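Local coordinates for ATP grasp ligase (PDB 5IG9), which probably uses ATP to activate a carboxylate and join it to an acceptor group, at residues F30-R36 with I55-K61; S68-Y72 with G110-I116; V221-T227 with F311-I317; L275-D281 with E294-E300. All blocks are in the same frame, centred on the assembly; numbering follows the deposited sequence.

Contact 1: F30-R36 with I55-K61; sequences FRFDTDR and ITDGDQK
The guanidinium of Arg36 meets the carboxylate of Asp57 edge on, their planes 34° apart, while the Phe30 ring turns its own edge to Gln60. Arg36 and Asp57 form a bidentate, end-on salt bridge: NH1 donates to Asp57 OD2 at 2.8 Å and NH2 to Asp57 OD1 at 2.6 Å, each oxygen being met on its syn side. NH1 of Arg36 also donates to Asp33 OD2, met on its anti side, at 3.0 Å. Asp33 in turn takes a nearly straight bond (177°) from Arg31, NE to OD1 at 2.8 Å, with OD1 in the guanidinium plane of Arg31.

Beside the salt bridges, the apolar part is made by Phe30, Phe32 and Ile55. Phe30 CG stands anti to the backbone N, which sends the ring toward 55-61. There CE1 meets Gln60 CB at 3.9 Å near the ring plane, and CE2 lies 3.9 Å from Ile55 CG2. That methyl is shared, for Phe32 CD1 approaches it at 4.0 Å.

The facing strands 54-57 and 60-63 form a hairpin closed by a type II' turn from Asp57 to Gln60. With strands 30-33 and 55-57 running 83° apart, no backbone hydrogen bonds join the two segments, and the contact is made by side chains. Arg36 NE has a further salt-bridge partner in Glu40. Chemically, the Arg36 charge sits between Asp33 and Asp57, whose OD2 atoms do not touch, and it probably offsets their mutual repulsion while tying the hairpin to the loop that follows strand 30-33.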
# COMPACT_ATOMS: atom_id res chain seq x y z
N PHE A 30 -17.78 -17.56 -3.20
CA PHE A 30 -18.32 -16.42 -3.94
C PHE A 30 -17.19 -15.70 -4.65
O PHE A 30 -16.17 -15.38 -4.03
CB PHE A 30 -19.05 -15.46 -2.99
CG PHE A 30 -19.64 -14.26 -3.68
CD1 PHE A 30 -20.93 -14.30 -4.19
CD2 PHE A 30 -18.92 -13.08 -3.80
CE1 PHE A 30 -21.48 -13.19 -4.82
CE2 PHE A 30 -19.47 -11.97 -4.43
CZ PHE A 30 -20.75 -12.03 -4.94
N ARG A 31 -17.37 -15.45 -5.95
CA ARG A 31 -16.39 -14.74 -6.76
C ARG A 31 -16.74 -13.26 -6.81
O ARG A 31 -17.83 -12.90 -7.26
CB ARG A 31 -16.32 -15.32 -8.17
CG ARG A 31 -15.53 -14.46 -9.14
CD ARG A 31 -15.19 -15.21 -10.42
NE ARG A 31 -14.45 -14.37 -11.35
CZ ARG A 31 -13.78 -14.83 -12.40
NH1 ARG A 31 -13.76 -16.13 -12.65
NH2 ARG A 31 -13.13 -14.00 -13.19
N PHE A 32 -15.81 -12.41 -6.38
CA PHE A 32 -16.01 -10.96 -6.34
C PHE A 32 -15.06 -10.32 -7.34
O PHE A 32 -13.86 -10.20 -7.08
CB PHE A 32 -15.78 -10.43 -4.93
CG PHE A 32 -15.85 -8.93 -4.83
CD1 PHE A 32 -16.84 -8.21 -5.47
CD2 PHE A 32 -14.92 -8.23 -4.06
CE1 PHE A 32 -16.91 -6.83 -5.37
CE2 PHE A 32 -14.98 -6.85 -3.96
CZ PHE A 32 -15.97 -6.15 -4.61
N ASP A 33 -15.59 -9.91 -8.49
CA ASP A 33 -14.79 -9.25 -9.53
C ASP A 33 -14.64 -7.78 -9.16
O ASP A 33 -15.59 -7.00 -9.27
CB ASP A 33 -15.43 -9.43 -10.90
CG ASP A 33 -15.42 -10.88 -11.36
OD1 ASP A 33 -14.51 -11.63 -10.95
OD2 ASP A 33 -16.33 -11.27 -12.13
N THR A 34 -13.44 -7.40 -8.72
CA THR A 34 -13.22 -6.04 -8.24
C THR A 34 -13.35 -5.02 -9.36
O THR A 34 -13.73 -3.87 -9.10
CB THR A 34 -11.84 -5.93 -7.59
OG1 THR A 34 -10.84 -6.41 -8.50
CG2 THR A 34 -11.79 -6.75 -6.31
N ASP A 35 -13.06 -5.40 -10.60
CA ASP A 35 -13.15 -4.45 -11.70
C ASP A 35 -14.59 -4.14 -12.09
O ASP A 35 -14.85 -3.10 -12.70
CB ASP A 35 -12.37 -4.96 -12.91
CG ASP A 35 -12.92 -6.26 -13.46
OD1 ASP A 35 -13.41 -7.08 -12.65
OD2 ASP A 35 -12.86 -6.46 -14.69
N ARG A 36 -15.53 -5.02 -11.75
CA ARG A 36 -16.94 -4.80 -12.04
C ARG A 36 -17.66 -4.07 -10.91
O ARG A 36 -18.89 -4.04 -10.88
CB ARG A 36 -17.62 -6.13 -12.34
CG ARG A 36 -17.08 -6.79 -13.60
CD ARG A 36 -17.71 -8.14 -13.89
NE ARG A 36 -19.14 -8.15 -13.64
CZ ARG A 36 -19.73 -8.95 -12.76
NH1 ARG A 36 -19.00 -9.80 -12.05
NH2 ARG A 36 -21.05 -8.90 -12.58
N ILE A 55 -22.67 -8.18 -0.53
CA ILE A 55 -22.19 -7.99 -1.89
C ILE A 55 -23.21 -8.62 -2.82
O ILE A 55 -23.54 -9.81 -2.68
CB ILE A 55 -20.81 -8.62 -2.11
CG1 ILE A 55 -19.85 -8.20 -0.99
CG2 ILE A 55 -20.26 -8.24 -3.47
CD1 ILE A 55 -18.49 -8.83 -1.10
N THR A 56 -23.72 -7.84 -3.78
CA THR A 56 -24.73 -8.31 -4.71
C THR A 56 -24.18 -8.26 -6.13
O THR A 56 -23.74 -7.21 -6.59
CB THR A 56 -26.00 -7.46 -4.61
OG1 THR A 56 -26.50 -7.48 -3.27
CG2 THR A 56 -27.07 -7.99 -5.56
N ASP A 57 -24.22 -9.41 -6.82
CA ASP A 57 -23.82 -9.52 -8.22
C ASP A 57 -24.94 -10.22 -8.98
O ASP A 57 -24.97 -11.45 -9.06
CB ASP A 57 -22.50 -10.28 -8.36
CG ASP A 57 -21.90 -10.18 -9.76
OD1 ASP A 57 -22.58 -9.69 -10.68
OD2 ASP A 57 -20.73 -10.59 -9.93
N GLY A 58 -25.86 -9.43 -9.55
CA GLY A 58 -26.99 -9.98 -10.27
C GLY A 58 -27.84 -10.88 -9.39
O GLY A 58 -28.31 -10.46 -8.33
N ASP A 59 -28.02 -12.13 -9.82
CA ASP A 59 -28.72 -13.12 -9.01
C ASP A 59 -27.91 -13.54 -7.78
O ASP A 59 -28.50 -13.97 -6.79
CB ASP A 59 -29.05 -14.36 -9.85
CG ASP A 59 -27.80 -15.06 -10.37
OD1 ASP A 59 -27.25 -14.63 -11.40
OD2 ASP A 59 -27.38 -16.06 -9.75
N GLN A 60 -26.58 -13.43 -7.82
CA GLN A 60 -25.76 -13.89 -6.72
C GLN A 60 -25.69 -12.84 -5.61
O GLN A 60 -25.75 -11.63 -5.87
CB GLN A 60 -24.35 -14.24 -7.20
CG GLN A 60 -24.21 -15.67 -7.71
CD GLN A 60 -22.76 -16.07 -7.92
OE1 GLN A 60 -22.06 -15.49 -8.75
NE2 GLN A 60 -22.30 -17.07 -7.17
N LYS A 61 -25.56 -13.31 -4.38
CA LYS A 61 -25.65 -12.47 -3.20
C LYS A 61 -24.83 -13.09 -2.08
O LYS A 61 -24.98 -14.28 -1.79
CB LYS A 61 -27.12 -12.31 -2.77
CG LYS A 61 -27.32 -11.61 -1.44
CD LYS A 61 -28.76 -11.14 -1.29
CE LYS A 61 -29.08 -10.03 -2.29
NZ LYS A 61 -30.52 -10.06 -2.68

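Contact 2: S68-Y72 with G110-I116; sequences SAVWY and GFHLDPI
Tyr72, with Val70 and Leu113 next, has the most surface buried here. Its ring carries Ile116 over one face: CG1 lies 3.7 Å from the ring centroid and 22° off the normal, a CH-pi contact. CG of Tyr72 is anti to the backbone N, which brings the ring across the start of the helix that follows Pro115. Putting an alanine at this position would probably open a gap beside Ile116, whose CG1 would lose the ring it rests on.

Val70 is bonded through both N and O to strand 111-113, its N donating to Phe111 O at 2.8 Å and its O accepting from Leu113 N at 2.9 Å. Its side chain packs alongside that of His112, with CB 3.6 Å from ND1, while His112 NE2 is hydrogen-bonded to Leu108 O. Leu113 O then accepts from Tyr72 N at 3.0 Å, the donor 56° out of the carbonyl plane, and Leu113 CD2 packs 3.8 Å from Trp71 CD1.

These parallel strands, 13° apart, close a beta-alpha-beta unit through helix 87-107. Its Arg102 and Ile105 touch Tyr72 and Ile116, strand 3-7 flanks strand 69-72, and helix 313-323 packs on the Trp71 and Leu113 face.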
# COMPACT_ATOMS: atom_id res chain seq x y z
N SER A 68 -16.11 -17.22 5.68
CA SER A 68 -15.20 -17.97 6.53
C SER A 68 -13.74 -17.88 6.09
O SER A 68 -12.85 -18.14 6.91
CB SER A 68 -15.62 -19.44 6.58
OG SER A 68 -15.61 -20.02 5.29
N ALA A 69 -13.49 -17.51 4.84
CA ALA A 69 -12.13 -17.38 4.34
C ALA A 69 -12.12 -16.37 3.20
O ALA A 69 -13.13 -16.18 2.52
CB ALA A 69 -11.56 -18.72 3.86
N VAL A 70 -10.96 -15.73 3.01
CA VAL A 70 -10.77 -14.74 1.95
C VAL A 70 -9.52 -15.09 1.17
O VAL A 70 -8.44 -15.27 1.75
CB VAL A 70 -10.65 -13.31 2.52
CG1 VAL A 70 -10.42 -12.32 1.39
CG2 VAL A 70 -11.88 -12.93 3.32
N TRP A 71 -9.66 -15.19 -0.15
CA TRP A 71 -8.52 -15.36 -1.05
C TRP A 71 -8.19 -14.00 -1.65
O TRP A 71 -8.88 -13.53 -2.56
CB TRP A 71 -8.82 -16.39 -2.14
CG TRP A 71 -7.60 -16.78 -2.92
CD1 TRP A 71 -6.30 -16.62 -2.53
CD2 TRP A 71 -7.56 -17.38 -4.22
NE1 TRP A 71 -5.45 -17.10 -3.51
CE2 TRP A 71 -6.21 -17.56 -4.55
CE3 TRP A 71 -8.54 -17.78 -5.13
CZ2 TRP A 71 -5.81 -18.13 -5.76
CZ3 TRP A 71 -8.15 -18.35 -6.32
CH2 TRP A 71 -6.79 -18.52 -6.63
N TYR A 72 -7.14 -13.37 -1.14
CA TYR A 72 -6.70 -12.05 -1.60
C TYR A 72 -5.90 -12.25 -2.88
O TYR A 72 -4.67 -12.21 -2.91
CB TYR A 72 -5.89 -11.36 -0.51
CG TYR A 72 -5.63 -9.89 -0.73
CD1 TYR A 72 -6.67 -9.01 -1.00
CD2 TYR A 72 -4.34 -9.37 -0.63
CE1 TYR A 72 -6.43 -7.67 -1.19
CE2 TYR A 72 -4.10 -8.03 -0.82
CZ TYR A 72 -5.15 -7.18 -1.10
OH TYR A 72 -4.91 -5.84 -1.28
N GLY A 110 -12.00 -14.26 10.08
CA GLY A 110 -11.74 -15.50 9.39
C GLY A 110 -10.31 -15.58 8.89
O GLY A 110 -9.44 -14.78 9.25
N PHE A 111 -10.08 -16.56 8.03
CA PHE A 111 -8.74 -16.83 7.52
C PHE A 111 -8.51 -16.08 6.21
O PHE A 111 -9.33 -16.16 5.29
CB PHE A 111 -8.54 -18.33 7.31
CG PHE A 111 -7.19 -18.69 6.79
CD1 PHE A 111 -6.07 -18.64 7.61
CD2 PHE A 111 -7.02 -19.09 5.47
CE1 PHE A 111 -4.82 -18.97 7.13
CE2 PHE A 111 -5.77 -19.42 4.98
CZ PHE A 111 -4.67 -19.36 5.81
N HIS A 112 -7.40 -15.36 6.13
CA HIS A 112 -7.04 -14.59 4.95
C HIS A 112 -5.81 -15.20 4.28
O HIS A 112 -4.85 -15.60 4.95
CB HIS A 112 -6.76 -13.13 5.30
CG HIS A 112 -7.98 -12.36 5.70
ND1 HIS A 112 -8.63 -11.50 4.84
CD2 HIS A 112 -8.67 -12.32 6.86
CE1 HIS A 112 -9.66 -10.96 5.46
NE2 HIS A 112 -9.71 -11.44 6.69
N LEU A 113 -5.85 -15.27 2.95
CA LEU A 113 -4.72 -15.77 2.17
C LEU A 113 -4.40 -14.82 1.01
O LEU A 113 -4.88 -15.03 -0.10
CB LEU A 113 -5.02 -17.17 1.63
CG LEU A 113 -3.89 -17.91 0.90
CD1 LEU A 113 -2.96 -18.57 1.90
CD2 LEU A 113 -4.45 -18.92 -0.08
N ASP A 114 -3.60 -13.79 1.28
CA ASP A 114 -3.08 -13.49 2.61
C ASP A 114 -3.66 -12.17 3.11
O ASP A 114 -4.26 -11.43 2.33
CB ASP A 114 -1.55 -13.43 2.58
CG ASP A 114 -0.92 -14.80 2.50
OD1 ASP A 114 -1.00 -15.55 3.50
OD2 ASP A 114 -0.33 -15.13 1.44
N PRO A 115 -3.49 -11.87 4.40
CA PRO A 115 -3.95 -10.57 4.91
C PRO A 115 -3.30 -9.41 4.17
O PRO A 115 -2.15 -9.49 3.73
CB PRO A 115 -3.53 -10.60 6.38
CG PRO A 115 -3.54 -12.04 6.73
CD PRO A 115 -3.08 -12.76 5.50
N ILE A 116 -4.06 -8.32 4.04
CA ILE A 116 -3.57 -7.16 3.31
C ILE A 116 -2.33 -6.59 3.97
O ILE A 116 -1.36 -6.21 3.29
CB ILE A 116 -4.68 -6.10 3.19
CG1 ILE A 116 -5.80 -6.62 2.28
CG2 ILE A 116 -4.12 -4.80 2.65
CD1 ILE A 116 -6.86 -5.58 1.98

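Contact 3: V221-T227 with F311-I317; sequences VGEQIFT and FPISQAI
Aromatic contact comes first: Phe226 directs the edge of its ring toward the face of Phe311 in an offset edge-to-face pair, centroids 5.6 Å apart and planes at 66°. The nearest atoms of the two rings are Phe226 CD2 and Phe311 CD1, at 3.7 Å.

Two CH-pi contacts add to this pair. Phe226 CB stands over the centre of the Phe311 ring, 4.2 Å from its centroid and only 5° off the normal. Ile313 CG1 covers one face of the Phe226 ring at 4.2 Å from that centroid. The Phe226 CG is anti to the carbonyl carbon, which puts a ring face against Ile313 and the CD2 edge toward Phe311.

Apolar packing fills in the rest. Phe226 CE2 lies 4.0 Å from CD of Pro312, the residue at the centre of an inverse gamma turn. Further along, Val221 divides its methyls, CG2 meeting Ile313 CG2 at 4.0 Å and CG1 meeting Ala316 CB at 4.1 Å. A leucine in place of Phe226 is likely to cost the ring-on-ring contact with Phe311 and the flat surface on which Ile313 CG1 rests.

No hydrogen bond crosses the contact. It is helix-on-sheet packing: the segment 313-317 of helix 313-323, near the chain's C-terminus, runs at 162° to strand 224-227, against Val221 and that strand in the antiparallel five-stranded sheet of the ATP-grasp fold.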
# COMPACT_ATOMS: atom_id res chain seq x y z
N VAL A 221 2.53 -23.01 -0.30
CA VAL A 221 1.17 -22.91 0.22
C VAL A 221 1.20 -23.45 1.65
O VAL A 221 1.26 -24.67 1.86
CB VAL A 221 0.16 -23.69 -0.63
CG1 VAL A 221 -1.25 -23.39 -0.16
CG2 VAL A 221 0.32 -23.35 -2.10
N GLY A 222 1.14 -22.55 2.63
CA GLY A 222 1.29 -22.95 4.01
C GLY A 222 2.72 -23.33 4.31
O GLY A 222 3.59 -22.46 4.46
N GLU A 223 3.00 -24.63 4.39
CA GLU A 223 4.36 -25.14 4.52
C GLU A 223 4.66 -26.19 3.46
O GLU A 223 5.63 -26.93 3.59
CB GLU A 223 4.61 -25.70 5.92
CG GLU A 223 4.61 -24.64 7.01
CD GLU A 223 5.06 -25.17 8.36
OE1 GLU A 223 4.76 -26.34 8.67
OE2 GLU A 223 5.72 -24.42 9.10
N GLN A 224 3.84 -26.26 2.41
CA GLN A 224 4.06 -27.16 1.29
C GLN A 224 4.80 -26.41 0.19
O GLN A 224 4.38 -25.31 -0.21
CB GLN A 224 2.73 -27.70 0.76
CG GLN A 224 2.87 -28.85 -0.21
CD GLN A 224 1.54 -29.54 -0.46
OE1 GLN A 224 0.50 -29.10 0.01
NE2 GLN A 224 1.59 -30.65 -1.20
N ILE A 225 5.90 -26.99 -0.29
CA ILE A 225 6.82 -26.30 -1.19
C ILE A 225 6.82 -27.00 -2.54
O ILE A 225 7.21 -28.17 -2.63
CB ILE A 225 8.24 -26.25 -0.61
CG1 ILE A 225 8.19 -25.71 0.82
CG2 ILE A 225 9.14 -25.39 -1.48
CD1 ILE A 225 9.52 -25.69 1.51
N PHE A 226 6.39 -26.29 -3.58
CA PHE A 226 6.42 -26.78 -4.95
C PHE A 226 7.55 -26.09 -5.69
O PHE A 226 7.47 -24.89 -5.99
CB PHE A 226 5.08 -26.53 -5.65
CG PHE A 226 3.90 -27.11 -4.93
CD1 PHE A 226 3.23 -26.37 -3.97
CD2 PHE A 226 3.44 -28.38 -5.23
CE1 PHE A 226 2.14 -26.90 -3.31
CE2 PHE A 226 2.35 -28.91 -4.57
CZ PHE A 226 1.69 -28.17 -3.61
N THR A 227 8.61 -26.84 -6.00
CA THR A 227 9.79 -26.29 -6.65
C THR A 227 9.89 -26.80 -8.08
O THR A 227 9.85 -28.01 -8.31
CB THR A 227 11.06 -26.67 -5.88
OG1 THR A 227 10.96 -26.21 -4.53
CG2 THR A 227 12.28 -26.05 -6.53
N PHE A 311 1.71 -29.17 -11.63
CA PHE A 311 1.64 -29.16 -10.17
C PHE A 311 0.20 -28.98 -9.69
O PHE A 311 -0.56 -28.20 -10.28
CB PHE A 311 2.53 -28.06 -9.60
CG PHE A 311 3.94 -28.49 -9.33
CD1 PHE A 311 4.20 -29.67 -8.65
CD2 PHE A 311 5.00 -27.73 -9.78
CE1 PHE A 311 5.50 -30.07 -8.41
CE2 PHE A 311 6.31 -28.12 -9.54
CZ PHE A 311 6.56 -29.29 -8.85
N PRO A 312 -0.17 -29.73 -8.59
CA PRO A 312 -1.56 -29.52 -8.15
C PRO A 312 -1.62 -28.47 -7.05
O PRO A 312 -1.87 -28.80 -5.89
CB PRO A 312 -1.96 -30.89 -7.61
CG PRO A 312 -0.73 -31.38 -6.94
CD PRO A 312 0.46 -30.74 -7.62
N ILE A 313 -1.39 -27.22 -7.42
CA ILE A 313 -1.40 -26.12 -6.46
C ILE A 313 -2.80 -25.64 -6.11
O ILE A 313 -3.08 -25.31 -4.96
CB ILE A 313 -0.57 -24.92 -6.96
CG1 ILE A 313 0.89 -25.34 -7.19
CG2 ILE A 313 -0.64 -23.77 -5.98
CD1 ILE A 313 1.54 -24.67 -8.37
N SER A 314 -3.69 -25.59 -7.10
CA SER A 314 -5.05 -25.13 -6.85
C SER A 314 -5.74 -25.99 -5.80
O SER A 314 -6.56 -25.48 -5.02
CB SER A 314 -5.85 -25.14 -8.15
OG SER A 314 -6.08 -26.46 -8.60
N GLN A 315 -5.42 -27.28 -5.75
CA GLN A 315 -5.94 -28.14 -4.69
C GLN A 315 -5.41 -27.71 -3.33
O GLN A 315 -6.15 -27.65 -2.35
CB GLN A 315 -5.59 -29.60 -4.98
CG GLN A 315 -6.16 -30.58 -3.98
CD GLN A 315 -7.67 -30.57 -3.95
OE1 GLN A 315 -8.33 -30.51 -4.99
NE2 GLN A 315 -8.24 -30.63 -2.75
N ALA A 316 -4.11 -27.41 -3.25
CA ALA A 316 -3.52 -27.03 -1.97
C ALA A 316 -4.07 -25.70 -1.49
O ALA A 316 -4.28 -25.50 -0.29
CB ALA A 316 -1.99 -26.96 -2.09
N ILE A 317 -4.32 -24.77 -2.42
CA ILE A 317 -4.88 -23.47 -2.04
C ILE A 317 -6.30 -23.64 -1.53
O ILE A 317 -6.68 -23.09 -0.49
CB ILE A 317 -4.83 -22.50 -3.24
CG1 ILE A 317 -3.38 -22.17 -3.59
CG2 ILE A 317 -5.62 -21.23 -2.93
CD1 ILE A 317 -3.25 -21.24 -4.77

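Contact 4: L275-D281 with E294-E300; sequences LNYGAID and EINPVGE
Ala279 and Asn296 face each other as an antiparallel hydrogen-bonded pair, and both amides and both carbonyls are satisfied within it. Ala279 N donates to Asn296 O at 3.0 Å, and Asn296 N to Ala279 O at 2.7 Å, close to straight at 174°. Asn296 O accepts a second bond, from Gly299 N at 3.1 Å, which closes a type I turn. The two donors reach it from opposite faces of its carbonyl plane. One pair further on, Asp281 N donates to Glu294 O at 2.7 Å, whereas the return bond from Glu294 N to Asp281 O is long and weak. Ile295 N is bonded outside the hairpin, to Gln128 OE1.

Tyr277 spans to the loop beyond the turn: its OH donates to Gly299 O, modelled so close that the exact length is doubtful, and Gly299 O lies in the ring plane. CG of Tyr277 is anti to the backbone N (chi1 173°), which carries the ring out alongside Pro297-Gly299.

On the face of Ile280 and Ile295, Ile280 CG1 is 3.9 Å from Ile295 CB, and Leu275 CD1 lies 3.8 Å from both Ile295 CD1 and Pro297 CB.

Asp281 and Glu300 have outside partners: Asp281 OD1 pairs with Arg217, and Glu300 OE2 with Arg73 and Arg74. Asp281, Glu294 and Asn296 share one face of the hairpin of strands 277-284 and 290-296, an arrangement consistent with the Asp, Glu and Asn that bind magnesium-ATP in ATP-grasp enzymes.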
# COMPACT_ATOMS: atom_id res chain seq x y z
N LEU A 275 3.14 -14.82 5.64
CA LEU A 275 2.46 -15.28 4.44
C LEU A 275 2.21 -16.78 4.50
O LEU A 275 3.01 -17.55 5.04
CB LEU A 275 3.27 -14.95 3.19
CG LEU A 275 3.48 -13.47 2.89
CD1 LEU A 275 4.25 -13.29 1.59
CD2 LEU A 275 2.16 -12.73 2.85
N ASN A 276 1.07 -17.20 3.94
CA ASN A 276 0.80 -18.60 3.69
C ASN A 276 0.72 -18.93 2.20
O ASN A 276 0.44 -20.07 1.84
CB ASN A 276 -0.50 -19.04 4.39
CG ASN A 276 -0.30 -19.29 5.88
OD1 ASN A 276 0.52 -20.13 6.27
ND2 ASN A 276 -1.04 -18.57 6.70
N TYR A 277 0.97 -17.95 1.33
CA TYR A 277 1.18 -18.19 -0.09
C TYR A 277 2.28 -17.27 -0.58
O TYR A 277 2.43 -16.15 -0.10
CB TYR A 277 -0.09 -17.96 -0.93
CG TYR A 277 0.15 -18.04 -2.42
CD1 TYR A 277 0.12 -19.26 -3.08
CD2 TYR A 277 0.43 -16.90 -3.17
CE1 TYR A 277 0.35 -19.34 -4.44
CE2 TYR A 277 0.67 -16.97 -4.53
CZ TYR A 277 0.62 -18.20 -5.16
OH TYR A 277 0.85 -18.28 -6.51
N GLY A 278 3.07 -17.77 -1.54
CA GLY A 278 4.13 -16.97 -2.11
C GLY A 278 4.77 -17.60 -3.34
O GLY A 278 5.02 -18.80 -3.36
N ALA A 279 5.03 -16.79 -4.36
CA ALA A 279 5.76 -17.24 -5.54
C ALA A 279 7.17 -16.67 -5.46
O ALA A 279 7.36 -15.45 -5.55
CB ALA A 279 5.06 -16.81 -6.82
N ILE A 280 8.15 -17.55 -5.28
CA ILE A 280 9.54 -17.17 -5.04
C ILE A 280 10.36 -17.49 -6.28
O ILE A 280 10.21 -18.56 -6.88
CB ILE A 280 10.11 -17.89 -3.81
CG1 ILE A 280 9.25 -17.60 -2.58
CG2 ILE A 280 11.56 -17.48 -3.57
CD1 ILE A 280 9.78 -18.21 -1.31
N ASP A 281 11.22 -16.56 -6.65
CA ASP A 281 12.12 -16.71 -7.78
C ASP A 281 13.54 -16.88 -7.27
O ASP A 281 14.02 -16.07 -6.47
CB ASP A 281 12.04 -15.50 -8.72
CG ASP A 281 10.75 -15.45 -9.50
OD1 ASP A 281 10.16 -16.53 -9.70
OD2 ASP A 281 10.33 -14.35 -9.92
N GLU A 294 13.34 -12.88 -5.58
CA GLU A 294 12.10 -12.17 -5.30
C GLU A 294 11.05 -13.14 -4.80
O GLU A 294 10.99 -14.29 -5.24
CB GLU A 294 11.60 -11.45 -6.56
CG GLU A 294 10.21 -10.83 -6.45
CD GLU A 294 9.76 -10.21 -7.75
OE1 GLU A 294 10.64 -9.81 -8.55
OE2 GLU A 294 8.54 -10.13 -7.99
N ILE A 295 10.22 -12.67 -3.87
CA ILE A 295 8.99 -13.35 -3.49
C ILE A 295 7.82 -12.43 -3.83
O ILE A 295 7.79 -11.26 -3.43
CB ILE A 295 8.97 -13.73 -2.00
CG1 ILE A 295 7.57 -14.18 -1.58
CG2 ILE A 295 9.44 -12.58 -1.13
CD1 ILE A 295 7.45 -14.53 -0.12
N ASN A 296 6.87 -12.96 -4.60
CA ASN A 296 5.67 -12.22 -4.95
C ASN A 296 4.49 -12.82 -4.20
O ASN A 296 4.07 -13.94 -4.53
CB ASN A 296 5.43 -12.24 -6.46
CG ASN A 296 4.27 -11.36 -6.88
OD1 ASN A 296 3.69 -10.64 -6.07
ND2 ASN A 296 3.95 -11.39 -8.17
N PRO A 297 3.92 -12.13 -3.21
CA PRO A 297 2.83 -12.72 -2.42
C PRO A 297 1.57 -13.02 -3.22
O PRO A 297 0.68 -13.69 -2.69
CB PRO A 297 2.56 -11.67 -1.34
CG PRO A 297 3.80 -10.83 -1.29
CD PRO A 297 4.32 -10.80 -2.70
N VAL A 298 1.47 -12.54 -4.46
CA VAL A 298 0.30 -12.81 -5.29
C VAL A 298 0.75 -13.27 -6.68
O VAL A 298 0.04 -13.06 -7.67
CB VAL A 298 -0.62 -11.58 -5.39
CG1 VAL A 298 -1.26 -11.28 -4.04
CG2 VAL A 298 0.16 -10.38 -5.90
N GLY A 299 1.92 -13.89 -6.76
CA GLY A 299 2.41 -14.38 -8.03
C GLY A 299 1.58 -15.52 -8.56
O GLY A 299 0.88 -16.23 -7.83
N GLU A 300 1.66 -15.70 -9.88
CA GLU A 300 0.86 -16.69 -10.58
C GLU A 300 1.35 -18.10 -10.28
O GLU A 300 2.43 -18.31 -9.73
CB GLU A 300 0.89 -16.43 -12.09
CG GLU A 300 0.03 -15.26 -12.54
CD GLU A 300 -1.44 -15.61 -12.55
OE1 GLU A 300 -1.79 -16.77 -12.27
OE2 GLU A 300 -2.26 -14.71 -12.85

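In the fold
Contact 1 is the most peripheral, about 24 Å from the chain centre to its own centre and only partly buried; it relies on a salt-bridge network beside a small apolar patch. Contacts 2, 3 and 4 are buried and touch one another. Contact 2 shares a sheet with contact 1, binding parallel strands by main-chain bonds. Contacts 3 and 4 meet in the antiparallel sheet, contact 4 nested inside the chain loop closed by contact 3; contact 4 rests mainly on main-chain hydrogen bonds, contact 3 mainly on apolar and aromatic packing. Asp114 with Asn276 links contacts 2 and 4, a probable hydrogen bond from Gly222 N to Asn276 O links 3 and 4, and Ile317 of the helix packs on Leu113 and Trp71 of contact 2.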